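Local coordinates for EF0056 (Enterococcus faecalis, PDB 6ORI), which is of unknown molecular function but, as the N-terminal region of an enterococcal surface protein with immunoglobulin-like features and bound calcium, probably contributes to biofilm formation, at residues F211-V216 and I389-T395; G230-T234 and I280-M284; P262-K268 and D378-T384; V274-I280 and A306-R310. All coordinates share one frame; numbering follows the deposited sequence.

Interaction 1 of 4, residues F211-V216 and I389-T395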
loop_
_atom_site.group_PDB
_atom_site.type_symbol
_atom_site.label_atom_id
_atom_site.label_comp_id
_atom_site.label_asym_id
_atom_site.label_seq_id
_atom_site.Cartn_x
_atom_site.Cartn_y
_atom_site.Cartn_z
ATOM N N PHE A 211 -13.972 -6.139 4.261
ATOM C CA PHE A 211 -12.650 -5.770 3.763
ATOM C C PHE A 211 -11.594 -6.701 4.299
ATOM O O PHE A 211 -11.672 -7.158 5.444
ATOM C CB PHE A 211 -12.348 -4.320 4.108
ATOM C CG PHE A 211 -13.231 -3.382 3.375
ATOM C CD1 PHE A 211 -12.964 -3.058 2.072
ATOM C CD2 PHE A 211 -14.361 -2.851 3.967
ATOM C CE1 PHE A 211 -13.787 -2.210 1.367
ATOM C CE2 PHE A 211 -15.184 -2.026 3.263
ATOM C CZ PHE A 211 -14.902 -1.709 1.955
ATOM N N LYS A 212 -10.615 -6.998 3.452
ATOM C CA LYS A 212 -9.509 -7.857 3.788
ATOM C C LYS A 212 -8.253 -7.095 4.183
ATOM O O LYS A 212 -7.491 -7.544 5.025
ATOM C CB LYS A 212 -9.234 -8.775 2.601
ATOM C CG LYS A 212 -8.295 -9.917 2.946
ATOM C CD LYS A 212 -7.858 -10.724 1.751
ATOM C CE LYS A 212 -8.997 -11.461 1.107
ATOM N NZ LYS A 212 -9.676 -12.461 1.982
ATOM N N HIS A 213 -8.029 -5.930 3.579
ATOM C CA HIS A 213 -6.787 -5.210 3.771
ATOM C C HIS A 213 -6.932 -3.765 3.317
ATOM O O HIS A 213 -7.719 -3.450 2.433
ATOM C CB HIS A 213 -5.685 -5.910 2.958
ATOM C CG HIS A 213 -4.295 -5.426 3.223
ATOM N ND1 HIS A 213 -3.637 -5.642 4.414
ATOM C CD2 HIS A 213 -3.430 -4.754 2.434
ATOM C CE1 HIS A 213 -2.425 -5.121 4.342
ATOM N NE2 HIS A 213 -2.270 -4.591 3.148
ATOM N N GLY A 214 -6.170 -2.888 3.957
ATOM C CA GLY A 214 -6.024 -1.512 3.559
ATOM C C GLY A 214 -4.546 -1.193 3.447
ATOM O O GLY A 214 -3.725 -1.692 4.220
ATOM N N SER A 215 -4.213 -0.355 2.481
ATOM C CA SER A 215 -2.851 0.066 2.271
ATOM C C SER A 215 -2.842 1.516 1.859
ATOM O O SER A 215 -3.833 2.041 1.367
ATOM C CB SER A 215 -2.164 -0.805 1.219
ATOM O OG SER A 215 -2.904 -0.827 0.010
ATOM N N VAL A 216 -1.716 2.173 2.093
ATOM C CA VAL A 216 -1.486 3.525 1.605
ATOM C C VAL A 216 -0.153 3.582 0.867
ATOM O O VAL A 216 0.896 3.335 1.474
ATOM C CB VAL A 216 -1.505 4.527 2.766
ATOM C CG1 VAL A 216 -1.079 5.902 2.294
ATOM C CG2 VAL A 216 -2.892 4.617 3.360
ATOM N N ILE A 389 -13.768 0.885 10.287
ATOM C CA ILE A 389 -14.285 -0.256 9.545
ATOM C C ILE A 389 -13.147 -1.262 9.427
ATOM O O ILE A 389 -12.072 -0.948 8.940
ATOM C CB ILE A 389 -14.809 0.145 8.158
ATOM C CG1 ILE A 389 -15.880 1.226 8.280
ATOM C CG2 ILE A 389 -15.345 -1.076 7.403
ATOM C CD1 ILE A 389 -17.052 0.880 9.204
ATOM N N GLN A 390 -13.368 -2.469 9.933
ATOM C CA GLN A 390 -12.272 -3.411 10.076
ATOM C C GLN A 390 -11.537 -3.701 8.769
ATOM O O GLN A 390 -12.148 -3.872 7.717
ATOM C CB GLN A 390 -12.804 -4.704 10.684
ATOM C CG GLN A 390 -11.733 -5.682 11.125
ATOM C CD GLN A 390 -12.227 -6.722 12.125
ATOM O OE1 GLN A 390 -11.760 -6.763 13.269
ATOM N NE2 GLN A 390 -13.169 -7.537 11.721
ATOM N N ASN A 391 -10.209 -3.675 8.859
ATOM C CA ASN A 391 -9.303 -3.989 7.759
ATOM C C ASN A 391 -9.289 -2.896 6.690
ATOM O O ASN A 391 -8.912 -3.162 5.558
ATOM C CB ASN A 391 -9.564 -5.384 7.166
ATOM C CG ASN A 391 -9.068 -6.483 8.069
ATOM O OD1 ASN A 391 -8.051 -6.336 8.720
ATOM N ND2 ASN A 391 -9.795 -7.579 8.119
ATOM N N THR A 392 -9.697 -1.668 7.026
ATOM C CA THR A 392 -9.596 -0.546 6.087
ATOM C C THR A 392 -8.485 0.418 6.437
ATOM O O THR A 392 -8.258 1.355 5.695
ATOM C CB THR A 392 -10.904 0.247 5.940
ATOM O OG1 THR A 392 -11.205 1.016 7.124
ATOM C CG2 THR A 392 -12.059 -0.662 5.563
ATOM N N TYR A 393 -7.795 0.196 7.547
ATOM C CA TYR A 393 -6.701 1.073 7.928
ATOM C C TYR A 393 -5.446 0.720 7.140
ATOM O O TYR A 393 -5.029 -0.456 7.097
ATOM C CB TYR A 393 -6.425 1.000 9.440
ATOM C CG TYR A 393 -5.201 1.748 9.884
ATOM C CD1 TYR A 393 -5.277 3.075 10.269
ATOM C CD2 TYR A 393 -3.957 1.120 9.893
ATOM C CE1 TYR A 393 -4.113 3.761 10.697
ATOM C CE2 TYR A 393 -2.825 1.784 10.301
ATOM C CZ TYR A 393 -2.909 3.095 10.682
ATOM O OH TYR A 393 -1.745 3.743 11.084
ATOM N N GLY A 394 -4.840 1.723 6.531
ATOM C CA GLY A 394 -3.547 1.568 5.910
ATOM C C GLY A 394 -2.607 2.647 6.402
ATOM O O GLY A 394 -3.024 3.750 6.773
ATOM N N THR A 395 -1.328 2.324 6.407
ATOM C CA THR A 395 -0.315 3.311 6.726
ATOM C C THR A 395 0.799 3.189 5.733
ATOM O O THR A 395 1.113 2.092 5.267
ATOM C CB THR A 395 0.203 3.181 8.170
ATOM O OG1 THR A 395 1.138 4.223 8.451
ATOM C CG2 THR A 395 0.871 1.832 8.415
HETATM O O HOH W 1 -14.498 -5.099 6.938
HETATM O O HOH W 2 -12.480 -7.667 7.854
HETATM O O HOH W 3 -5.350 -6.596 6.780
HETATM O O HOH W 4 -1.223 -0.769 5.694
HETATM O O HOH W 5 -5.340 -3.608 6.653
HETATM O O HOH W 6 0.511 0.516 3.030
#
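The ring of Phe-211 lies obliquely against the methyl of Thr-392, with CD2 of Phe-211 3.6 Å from CG2 of Thr-392, and the same ring carbon, CD2, lies 4.0 Å from CG2 of Ile-389. This packing lies where two sheets of an immunoglobulin-like beta sandwich meet: residues 211-216 open an edge strand of the five-stranded sheet, and residues 389-395 lead into an edge strand of the four-stranded one. The two segments run parallel, yet a single direct hydrogen bond joins them, from ND2 of Asn-391 to O of Phe-211 (3.3 Å, 146° at the hydrogen). Asn-391 reaches that carbonyl because it sits in a type II turn, Ile-389 to Thr-392, whose third position gives it a positive phi of 72°. The turn is tightened from within: O of Ile-389 receives both N of Thr-392 and, at 2.8 Å, OG1 of Thr-392. Phe-211 is backed on its own sheet by Leu-246 and by an edge-to-face contact with Phe-252. Further along, Gly-214 and Gly-394 let the backbones come close, and water takes over the pairing. One water accepts from N of Gly-214 and can donate to O of Tyr-393; the next donates to O of Gly-214 and accepts from N of Thr-395; a third accepts from N of Val-216 at 2.9 Å and donates to O of Thr-395 at 2.8 Å.

Interaction 2 of 4, residues G230-T234 and I280-M284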
loop_
_atom_site.group_PDB
_atom_site.type_symbol
_atom_site.label_atom_id
_atom_site.label_comp_id
_atom_site.label_asym_id
_atom_site.label_seq_id
_atom_site.Cartn_x
_atom_site.Cartn_y
_atom_site.Cartn_z
ATOM N N GLY A 230 -9.541 18.190 -16.156
ATOM C CA GLY A 230 -9.091 19.453 -15.606
ATOM C C GLY A 230 -9.530 19.768 -14.180
ATOM O O GLY A 230 -9.053 20.737 -13.597
ATOM N N SER A 231 -10.386 18.921 -13.610
ATOM C CA SER A 231 -10.946 19.204 -12.281
ATOM C C SER A 231 -9.915 19.123 -11.153
ATOM O O SER A 231 -9.952 19.899 -10.196
ATOM C CB SER A 231 -12.127 18.270 -11.985
ATOM O OG SER A 231 -11.716 16.909 -11.800
ATOM N N GLY A 232 -8.981 18.177 -11.278
ATOM C CA GLY A 232 -7.984 17.947 -10.244
ATOM C C GLY A 232 -6.589 18.316 -10.714
ATOM O O GLY A 232 -6.323 18.260 -11.919
ATOM N N SER A 233 -5.709 18.676 -9.789
ATOM C CA SER A 233 -4.376 19.141 -10.144
ATOM C C SER A 233 -3.412 19.076 -8.979
ATOM O O SER A 233 -3.819 18.994 -7.832
ATOM C CB SER A 233 -4.453 20.571 -10.667
ATOM O OG SER A 233 -5.318 21.338 -9.847
ATOM N N THR A 234 -2.106 19.149 -9.251
ATOM C CA THR A 234 -1.096 19.053 -8.186
ATOM C C THR A 234 -0.510 20.347 -7.610
ATOM O O THR A 234 0.224 20.337 -6.615
ATOM C CB THR A 234 0.101 18.253 -8.670
ATOM O OG1 THR A 234 0.559 18.745 -9.937
ATOM C CG2 THR A 234 -0.320 16.806 -8.840
ATOM N N ILE A 280 -5.832 20.435 -0.278
ATOM C CA ILE A 280 -5.928 18.985 -0.189
ATOM C C ILE A 280 -7.143 18.597 -1.000
ATOM O O ILE A 280 -8.267 18.987 -0.664
ATOM C CB ILE A 280 -6.072 18.487 1.255
ATOM C CG1 ILE A 280 -4.917 19.023 2.091
ATOM C CG2 ILE A 280 -6.117 16.961 1.286
ATOM C CD1 ILE A 280 -5.103 18.865 3.565
ATOM N N GLN A 281 -6.929 17.864 -2.085
ATOM C CA GLN A 281 -8.014 17.422 -2.960
ATOM C C GLN A 281 -8.312 15.960 -2.759
ATOM O O GLN A 281 -7.400 15.156 -2.591
ATOM C CB GLN A 281 -7.682 17.620 -4.447
ATOM C CG GLN A 281 -7.158 19.004 -4.787
ATOM C CD GLN A 281 -7.031 19.251 -6.278
ATOM O OE1 GLN A 281 -7.047 18.345 -7.112
ATOM N NE2 GLN A 281 -6.913 20.524 -6.628
ATOM N N MET A 282 -9.586 15.604 -2.815
ATOM C CA MET A 282 -10.008 14.210 -2.841
ATOM C C MET A 282 -10.359 13.878 -4.268
ATOM O O MET A 282 -11.123 14.629 -4.929
ATOM C CB MET A 282 -11.240 14.016 -1.963
ATOM C CG MET A 282 -11.558 12.571 -1.691
ATOM S SD MET A 282 -12.995 12.491 -0.622
ATOM C CE MET A 282 -13.039 10.734 -0.310
ATOM N N HIS A 283 -9.789 12.794 -4.786
ATOM C CA HIS A 283 -10.132 12.320 -6.120
ATOM C C HIS A 283 -10.804 10.971 -6.057
ATOM O O HIS A 283 -10.421 10.118 -5.246
ATOM C CB HIS A 283 -8.886 12.183 -6.998
ATOM C CG HIS A 283 -8.216 13.480 -7.341
ATOM N ND1 HIS A 283 -7.239 13.580 -8.312
ATOM C CD2 HIS A 283 -8.389 14.729 -6.856
ATOM C CE1 HIS A 283 -6.831 14.834 -8.394
ATOM N NE2 HIS A 283 -7.522 15.558 -7.530
ATOM N N MET A 284 -11.754 10.772 -6.950
ATOM C CA MET A 284 -12.364 9.486 -7.188
ATOM C C MET A 284 -11.564 8.776 -8.259
ATOM O O MET A 284 -11.244 9.372 -9.293
ATOM C CB MET A 284 -13.802 9.681 -7.649
ATOM C CG MET A 284 -14.510 8.373 -7.922
ATOM S SD MET A 284 -16.207 8.543 -8.494
ATOM C CE MET A 284 -17.031 8.940 -6.963
HETATM O O HOH W 7 -7.706 21.651 -9.408
#
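OE1 of Gln-281 is gripped by two N-H groups, one from each side of the contact. The backbone N of Ser-233 donates to it at 3.0 Å, 22° from the carbonyl plane, whereas NE2 of His-283 donates at 2.9 Å within that plane, on a lone pair, in a nearly straight bond of 173°. The imidazole therefore fixes the rotation of the amide: with the oxygen held by His-283, NE2 of Gln-281 donates to a water at 3.1 Å, and that water donates to O of Ser-231. Gln-281 and His-283 stand two residues apart on strand 277-284, where both project from the same face of the five-stranded sheet of the immunoglobulin-like sandwich; Met-282 between them is directed to the other face. The segment 230-234 belongs to the long connection between strands 211-221 and 239-248, which folds back across the outward face. Gly-232, with no side chain, lets the backbone pass close to the ring, its CA 3.3 Å from OE1 of Gln-281 and 3.6 Å from NE2 of His-283. Ser-233 is held a second time through its carbonyl, which accepts from NE2 of Gln-347 on the neighbouring strand, and the His-283 ring also meets Phe-296.

Interaction 3 of 4, residues P262-K268 and D378-T384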
loop_
_atom_site.group_PDB
_atom_site.type_symbol
_atom_site.label_atom_id
_atom_site.label_comp_id
_atom_site.label_asym_id
_atom_site.label_seq_id
_atom_site.Cartn_x
_atom_site.Cartn_y
_atom_site.Cartn_z
ATOM N N PRO A 262 -23.744 7.772 7.775
ATOM C CA PRO A 262 -22.762 7.736 6.701
ATOM C C PRO A 262 -21.362 7.477 7.223
ATOM O O PRO A 262 -20.953 7.904 8.301
ATOM C CB PRO A 262 -22.894 9.130 6.086
ATOM C CG PRO A 262 -23.244 10.001 7.258
ATOM C CD PRO A 262 -24.145 9.153 8.124
ATOM N N TRP A 263 -20.610 6.749 6.417
ATOM C CA TRP A 263 -19.208 6.532 6.741
ATOM C C TRP A 263 -18.385 7.771 6.427
ATOM O O TRP A 263 -18.806 8.646 5.663
ATOM C CB TRP A 263 -18.634 5.373 5.945
ATOM C CG TRP A 263 -19.120 4.009 6.340
ATOM C CD1 TRP A 263 -20.079 3.689 7.261
ATOM C CD2 TRP A 263 -18.658 2.781 5.800
ATOM N NE1 TRP A 263 -20.234 2.319 7.326
ATOM C CE2 TRP A 263 -19.372 1.747 6.426
ATOM C CE3 TRP A 263 -17.698 2.452 4.836
ATOM C CZ2 TRP A 263 -19.149 0.407 6.124
ATOM C CZ3 TRP A 263 -17.485 1.126 4.530
ATOM C CH2 TRP A 263 -18.221 0.116 5.175
ATOM N N TYR A 264 -17.202 7.811 7.036
ATOM C CA TYR A 264 -16.224 8.868 6.810
ATOM C C TYR A 264 -14.972 8.297 6.194
ATOM O O TYR A 264 -14.529 7.197 6.568
ATOM C CB TYR A 264 -15.849 9.563 8.113
ATOM C CG TYR A 264 -16.936 10.463 8.651
ATOM C CD1 TYR A 264 -18.159 9.932 9.045
ATOM C CD2 TYR A 264 -16.773 11.833 8.706
ATOM C CE1 TYR A 264 -19.177 10.745 9.543
ATOM C CE2 TYR A 264 -17.789 12.656 9.211
ATOM C CZ TYR A 264 -18.987 12.096 9.611
ATOM O OH TYR A 264 -20.002 12.912 10.097
ATOM N N ALA A 265 -14.416 9.047 5.252
ATOM C CA ALA A 265 -13.072 8.826 4.733
ATOM C C ALA A 265 -12.127 9.644 5.596
ATOM O O ALA A 265 -12.353 10.838 5.798
ATOM C CB ALA A 265 -13.028 9.285 3.274
ATOM N N ASN A 266 -11.097 8.992 6.119
ATOM C CA ASN A 266 -10.152 9.591 7.066
ATOM C C ASN A 266 -8.743 9.555 6.544
ATOM O O ASN A 266 -8.346 8.593 5.880
ATOM C CB ASN A 266 -10.128 8.853 8.428
ATOM C CG ASN A 266 -11.430 8.893 9.140
ATOM O OD1 ASN A 266 -11.626 9.745 10.014
ATOM N ND2 ASN A 266 -12.336 8.008 8.782
ATOM N N TYR A 267 -7.973 10.581 6.880
ATOM C CA TYR A 267 -6.599 10.702 6.421
ATOM C C TYR A 267 -5.823 11.426 7.498
ATOM O O TYR A 267 -6.354 12.276 8.208
ATOM C CB TYR A 267 -6.541 11.418 5.053
ATOM C CG TYR A 267 -7.473 12.614 4.999
ATOM C CD1 TYR A 267 -8.797 12.477 4.668
ATOM C CD2 TYR A 267 -7.023 13.876 5.332
ATOM C CE1 TYR A 267 -9.677 13.571 4.676
ATOM C CE2 TYR A 267 -7.875 14.961 5.341
ATOM C CZ TYR A 267 -9.201 14.807 5.020
ATOM O OH TYR A 267 -10.059 15.891 5.058
ATOM N N LYS A 268 -4.562 11.064 7.613
ATOM C CA LYS A 268 -3.657 11.653 8.584
ATOM C C LYS A 268 -2.321 11.857 7.932
ATOM O O LYS A 268 -1.778 10.948 7.288
ATOM C CB LYS A 268 -3.493 10.754 9.812
ATOM C CG LYS A 268 -2.655 11.391 10.931
ATOM C CD LYS A 268 -2.535 10.445 12.128
ATOM C CE LYS A 268 -1.919 11.143 13.337
ATOM N NZ LYS A 268 -0.562 11.670 13.039
ATOM N N ASP A 378 -1.488 8.027 7.120
ATOM C CA ASP A 378 -2.464 6.976 7.431
ATOM C C ASP A 378 -3.780 7.299 6.751
ATOM O O ASP A 378 -4.082 8.464 6.490
ATOM C CB ASP A 378 -2.691 6.895 8.938
ATOM C CG ASP A 378 -1.396 6.859 9.726
ATOM O OD1 ASP A 378 -0.875 5.755 9.947
ATOM O OD2 ASP A 378 -0.872 7.935 10.092
ATOM N N SER A 379 -4.576 6.274 6.495
ATOM C CA SER A 379 -5.912 6.461 5.949
ATOM C C SER A 379 -6.784 5.310 6.400
ATOM O O SER A 379 -6.307 4.187 6.556
ATOM C CB SER A 379 -5.886 6.530 4.434
ATOM O OG SER A 379 -5.051 7.574 3.993
ATOM N N TRP A 380 -8.071 5.571 6.600
ATOM C CA TRP A 380 -8.987 4.519 7.010
ATOM C C TRP A 380 -10.407 4.965 6.761
ATOM O O TRP A 380 -10.666 6.168 6.611
ATOM C CB TRP A 380 -8.794 4.124 8.490
ATOM C CG TRP A 380 -9.120 5.205 9.512
ATOM C CD1 TRP A 380 -10.262 5.321 10.267
ATOM C CD2 TRP A 380 -8.276 6.303 9.898
ATOM N NE1 TRP A 380 -10.180 6.430 11.086
ATOM C CE2 TRP A 380 -8.979 7.050 10.876
ATOM C CE3 TRP A 380 -7.009 6.742 9.500
ATOM C CZ2 TRP A 380 -8.444 8.194 11.457
ATOM C CZ3 TRP A 380 -6.495 7.880 10.069
ATOM C CH2 TRP A 380 -7.213 8.594 11.033
ATOM N N LEU A 381 -11.340 4.019 6.725
ATOM C CA LEU A 381 -12.760 4.360 6.747
ATOM C C LEU A 381 -13.284 4.173 8.149
ATOM O O LEU A 381 -12.845 3.256 8.860
ATOM C CB LEU A 381 -13.545 3.477 5.768
ATOM C CG LEU A 381 -13.092 3.514 4.304
ATOM C CD1 LEU A 381 -14.057 2.728 3.450
ATOM C CD2 LEU A 381 -12.949 4.911 3.758
ATOM N N SER A 382 -14.234 5.013 8.543
ATOM C CA SER A 382 -14.890 4.873 9.837
ATOM C C SER A 382 -16.376 4.981 9.645
ATOM O O SER A 382 -16.857 5.521 8.627
ATOM C CB SER A 382 -14.398 5.907 10.836
ATOM O OG SER A 382 -14.676 7.204 10.361
ATOM N N ASP A 383 -17.117 4.444 10.595
ATOM C CA ASP A 383 -18.558 4.674 10.625
ATOM C C ASP A 383 -18.860 6.068 11.185
ATOM O O ASP A 383 -17.961 6.858 11.499
ATOM C CB ASP A 383 -19.286 3.529 11.356
ATOM C CG ASP A 383 -18.988 3.449 12.842
ATOM O OD1 ASP A 383 -18.543 4.424 13.457
ATOM O OD2 ASP A 383 -19.214 2.344 13.394
ATOM N N THR A 384 -20.138 6.363 11.330
ATOM C CA THR A 384 -20.546 7.674 11.766
ATOM C C THR A 384 -20.099 7.981 13.185
ATOM O O THR A 384 -19.982 9.146 13.555
ATOM C CB THR A 384 -22.048 7.773 11.582
ATOM O OG1 THR A 384 -22.457 9.123 11.745
ATOM C CG2 THR A 384 -22.820 6.837 12.514
HETATM O O HOH W 8 -22.447 11.700 10.531
#
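Tyr-264 and Ser-382 exchange two backbone hydrogen bonds, N of Tyr-264 to O of Ser-382 at 2.8 Å being the shorter, and Asn-266 with Trp-380 and Lys-268 with Asp-378 repeat the pattern. This is an antiparallel pairing of strands 264-269 and 375-382, the two central strands of the four-stranded sheet in the immunoglobulin-like sandwich. The side chain of Asn-266 adds to it: ND2 donates to OG of Ser-382 at 2.9 Å and more loosely to O of Trp-380, a carbonyl that also receives the backbone N of Asn-266. With its amide so tethered, Asn-266 stacks on the indole, the two planes only 6° apart. CB of Asn-266 sits 3.4 Å from the centroid of the six-membered ring of Trp-380, a CH-pi contact over the face. Trp-380 offers that face because its CG stands between the backbone N and the carbonyl carbon (chi1 65°), which swings the ring across toward the partner strand. Beside it, CB of Lys-268 touches the indole edge, while the amino end of Lys-268 continues to a cation-pi contact with Phe-197. On the sheet face that carries Ala-265 and Leu-381, CD1 of Leu-381 packs 3.9 Å from CE3 of Trp-263, which precedes the strand. A buried amide thus serves two chemistries at once: its N-H groups satisfy polar acceptors while its carbon framework covers an aromatic surface.

Interaction 4 of 4, residues V274-I280 and A306-R310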
loop_
_atom_site.group_PDB
_atom_site.type_symbol
_atom_site.label_atom_id
_atom_site.label_comp_id
_atom_site.label_asym_id
_atom_site.label_seq_id
_atom_site.Cartn_x
_atom_site.Cartn_y
_atom_site.Cartn_z
ATOM N N VAL A 274 2.353 19.277 7.861
ATOM C CA VAL A 274 1.116 20.041 7.884
ATOM C C VAL A 274 1.278 21.513 7.458
ATOM O O VAL A 274 0.544 21.969 6.604
ATOM C CB VAL A 274 0.409 19.900 9.246
ATOM C CG1 VAL A 274 -0.797 20.834 9.323
ATOM C CG2 VAL A 274 0.009 18.438 9.480
ATOM N N PRO A 275 2.268 22.248 8.011
ATOM C CA PRO A 275 2.418 23.643 7.575
ATOM C C PRO A 275 2.892 23.813 6.134
ATOM O O PRO A 275 2.844 24.926 5.599
ATOM C CB PRO A 275 3.496 24.203 8.509
ATOM C CG PRO A 275 3.688 23.221 9.556
ATOM C CD PRO A 275 3.204 21.890 9.086
ATOM N N TYR A 276 3.352 22.728 5.527
ATOM C CA TYR A 276 3.822 22.751 4.140
ATOM C C TYR A 276 2.802 22.204 3.142
ATOM O O TYR A 276 3.106 22.032 1.954
ATOM C CB TYR A 276 5.111 21.958 4.025
ATOM C CG TYR A 276 6.237 22.561 4.819
ATOM C CD1 TYR A 276 6.844 23.732 4.399
ATOM C CD2 TYR A 276 6.656 21.990 6.006
ATOM C CE1 TYR A 276 7.876 24.298 5.126
ATOM C CE2 TYR A 276 7.693 22.548 6.737
ATOM C CZ TYR A 276 8.290 23.701 6.293
ATOM O OH TYR A 276 9.317 24.267 7.020
ATOM N N VAL A 277 1.605 21.921 3.627
ATOM C CA VAL A 277 0.521 21.483 2.752
ATOM C C VAL A 277 -0.506 22.590 2.701
ATOM O O VAL A 277 -0.888 23.127 3.750
ATOM C CB VAL A 277 -0.099 20.180 3.255
ATOM C CG1 VAL A 277 -1.349 19.841 2.457
ATOM C CG2 VAL A 277 0.901 19.049 3.132
ATOM N N SER A 278 -0.927 22.971 1.495
ATOM C CA SER A 278 -1.974 23.971 1.317
ATOM C C SER A 278 -3.260 23.226 0.961
ATOM O O SER A 278 -3.843 22.556 1.820
ATOM C CB SER A 278 -1.578 25.015 0.265
ATOM O OG SER A 278 -1.365 24.451 -1.015
ATOM N N GLY A 279 -3.662 23.270 -0.301
ATOM C CA GLY A 279 -4.852 22.567 -0.721
ATOM C C GLY A 279 -4.705 21.064 -0.572
ATOM O O GLY A 279 -3.632 20.483 -0.744
ATOM N N ILE A 280 -5.832 20.435 -0.278
ATOM C CA ILE A 280 -5.928 18.985 -0.189
ATOM C C ILE A 280 -7.143 18.597 -1.000
ATOM O O ILE A 280 -8.267 18.987 -0.664
ATOM C CB ILE A 280 -6.072 18.487 1.255
ATOM C CG1 ILE A 280 -4.917 19.023 2.091
ATOM C CG2 ILE A 280 -6.117 16.961 1.286
ATOM C CD1 ILE A 280 -5.103 18.865 3.565
ATOM N N ALA A 306 -10.102 19.399 4.344
ATOM C CA ALA A 306 -9.380 20.130 5.378
ATOM C C ALA A 306 -8.585 19.186 6.256
ATOM O O ALA A 306 -8.860 17.978 6.326
ATOM C CB ALA A 306 -10.362 20.895 6.235
ATOM N N ILE A 307 -7.610 19.724 6.969
ATOM C CA ILE A 307 -6.960 18.997 8.053
ATOM C C ILE A 307 -6.885 19.917 9.244
ATOM O O ILE A 307 -7.030 21.129 9.118
ATOM C CB ILE A 307 -5.538 18.511 7.725
ATOM C CG1 ILE A 307 -4.675 19.662 7.212
ATOM C CG2 ILE A 307 -5.590 17.295 6.793
ATOM C CD1 ILE A 307 -3.220 19.267 7.058
ATOM N N GLU A 308 -6.673 19.310 10.398
ATOM C CA GLU A 308 -6.581 20.019 11.664
ATOM C C GLU A 308 -5.205 20.658 11.739
ATOM O O GLU A 308 -4.180 19.971 11.663
ATOM C CB GLU A 308 -6.760 19.029 12.803
ATOM C CG GLU A 308 -6.585 19.661 14.199
ATOM C CD GLU A 308 -7.525 20.821 14.409
ATOM O OE1 GLU A 308 -8.745 20.578 14.441
ATOM O OE2 GLU A 308 -7.065 21.982 14.518
ATOM N N ARG A 309 -5.190 21.978 11.865
ATOM C CA ARG A 309 -3.960 22.764 11.831
ATOM C C ARG A 309 -3.659 23.517 13.124
ATOM O O ARG A 309 -2.640 24.206 13.217
ATOM C CB ARG A 309 -4.028 23.750 10.675
ATOM C CG ARG A 309 -4.031 23.092 9.303
ATOM C CD ARG A 309 -4.192 24.155 8.243
ATOM N NE ARG A 309 -4.323 23.630 6.888
ATOM C CZ ARG A 309 -3.298 23.248 6.135
ATOM N NH1 ARG A 309 -2.062 23.259 6.594
ATOM N NH2 ARG A 309 -3.518 22.827 4.910
ATOM N N ARG A 310 -4.520 23.409 14.122
ATOM C CA ARG A 310 -4.253 24.099 15.382
ATOM C C ARG A 310 -3.164 23.387 16.167
ATOM O O ARG A 310 -3.315 22.234 16.561
ATOM C CB ARG A 310 -5.528 24.219 16.222
ATOM C CG ARG A 310 -6.551 25.134 15.603
ATOM C CD ARG A 310 -7.896 25.060 16.287
ATOM N NE ARG A 310 -8.566 23.776 16.051
ATOM C CZ ARG A 310 -9.784 23.476 16.482
ATOM N NH1 ARG A 310 -10.455 24.345 17.221
ATOM N NH2 ARG A 310 -10.334 22.300 16.210
#
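Arg-309 meets residues 274-280 at CG and again at its guanidinium. From CB the chain leaves with CG beside the backbone N (chi1 -66°), and CG passes CG1 of Val-274 at 3.9 Å. From CG to NE the chain is extended, which delivers the guanidinium to the turn where a 3-10 segment gives way to strand 277-284. Over one face of this group lies CG1 of Ile-307, offset toward the rim; the carbonyls arrive near its edge. NH1 makes two weak bonds, to O of Val-274 at 2.9 Å and to O of Val-277. NH2 donates to O of Val-277 at 2.9 Å, 50° above the carbonyl plane, so two nitrogens share one oxygen. Beside it, CD1 of Ile-280 meets CG2 of Ile-307 at 3.6 Å, the side chains crossing at about a right angle, and CD1 of Ile-307 reaches CG1 of Val-274 at 3.7 Å. Residues 306-310 belong to the connection that carries the chain from the five-stranded to the four-stranded sheet of the immunoglobulin-like sandwich. The arginine's partners here are neutral carbonyls, so the guanidinium's charge is probably met by C=O dipoles, several bent bonds standing in for one straight one.

The four contacts sample different parts of one sandwich. Interaction 3 pairs strands within the four-stranded sheet and touches interaction 1, centres 10 Å apart, where N of Gly-394 lies 2.9 Å from O of Ser-379. Interactions 2 and 4 share Ile-280 on strand 277-284 of the facing sheet, their centres 15 Å apart. The sheets meet between them: CE of Met-282 packs on CB of Ala-265, and OH of Tyr-267 lies 2.7 Å from O of Ala-306, joining interaction 3 to interaction 4. Strands 375-382 and 394-398, used by interactions 1 and 3, lie beside calcium ligands in sequence: Gly-372 and Asp-374 precede one, Leu-400 and Asp-402 follow the other, and Ser-162 completes the protein ligands.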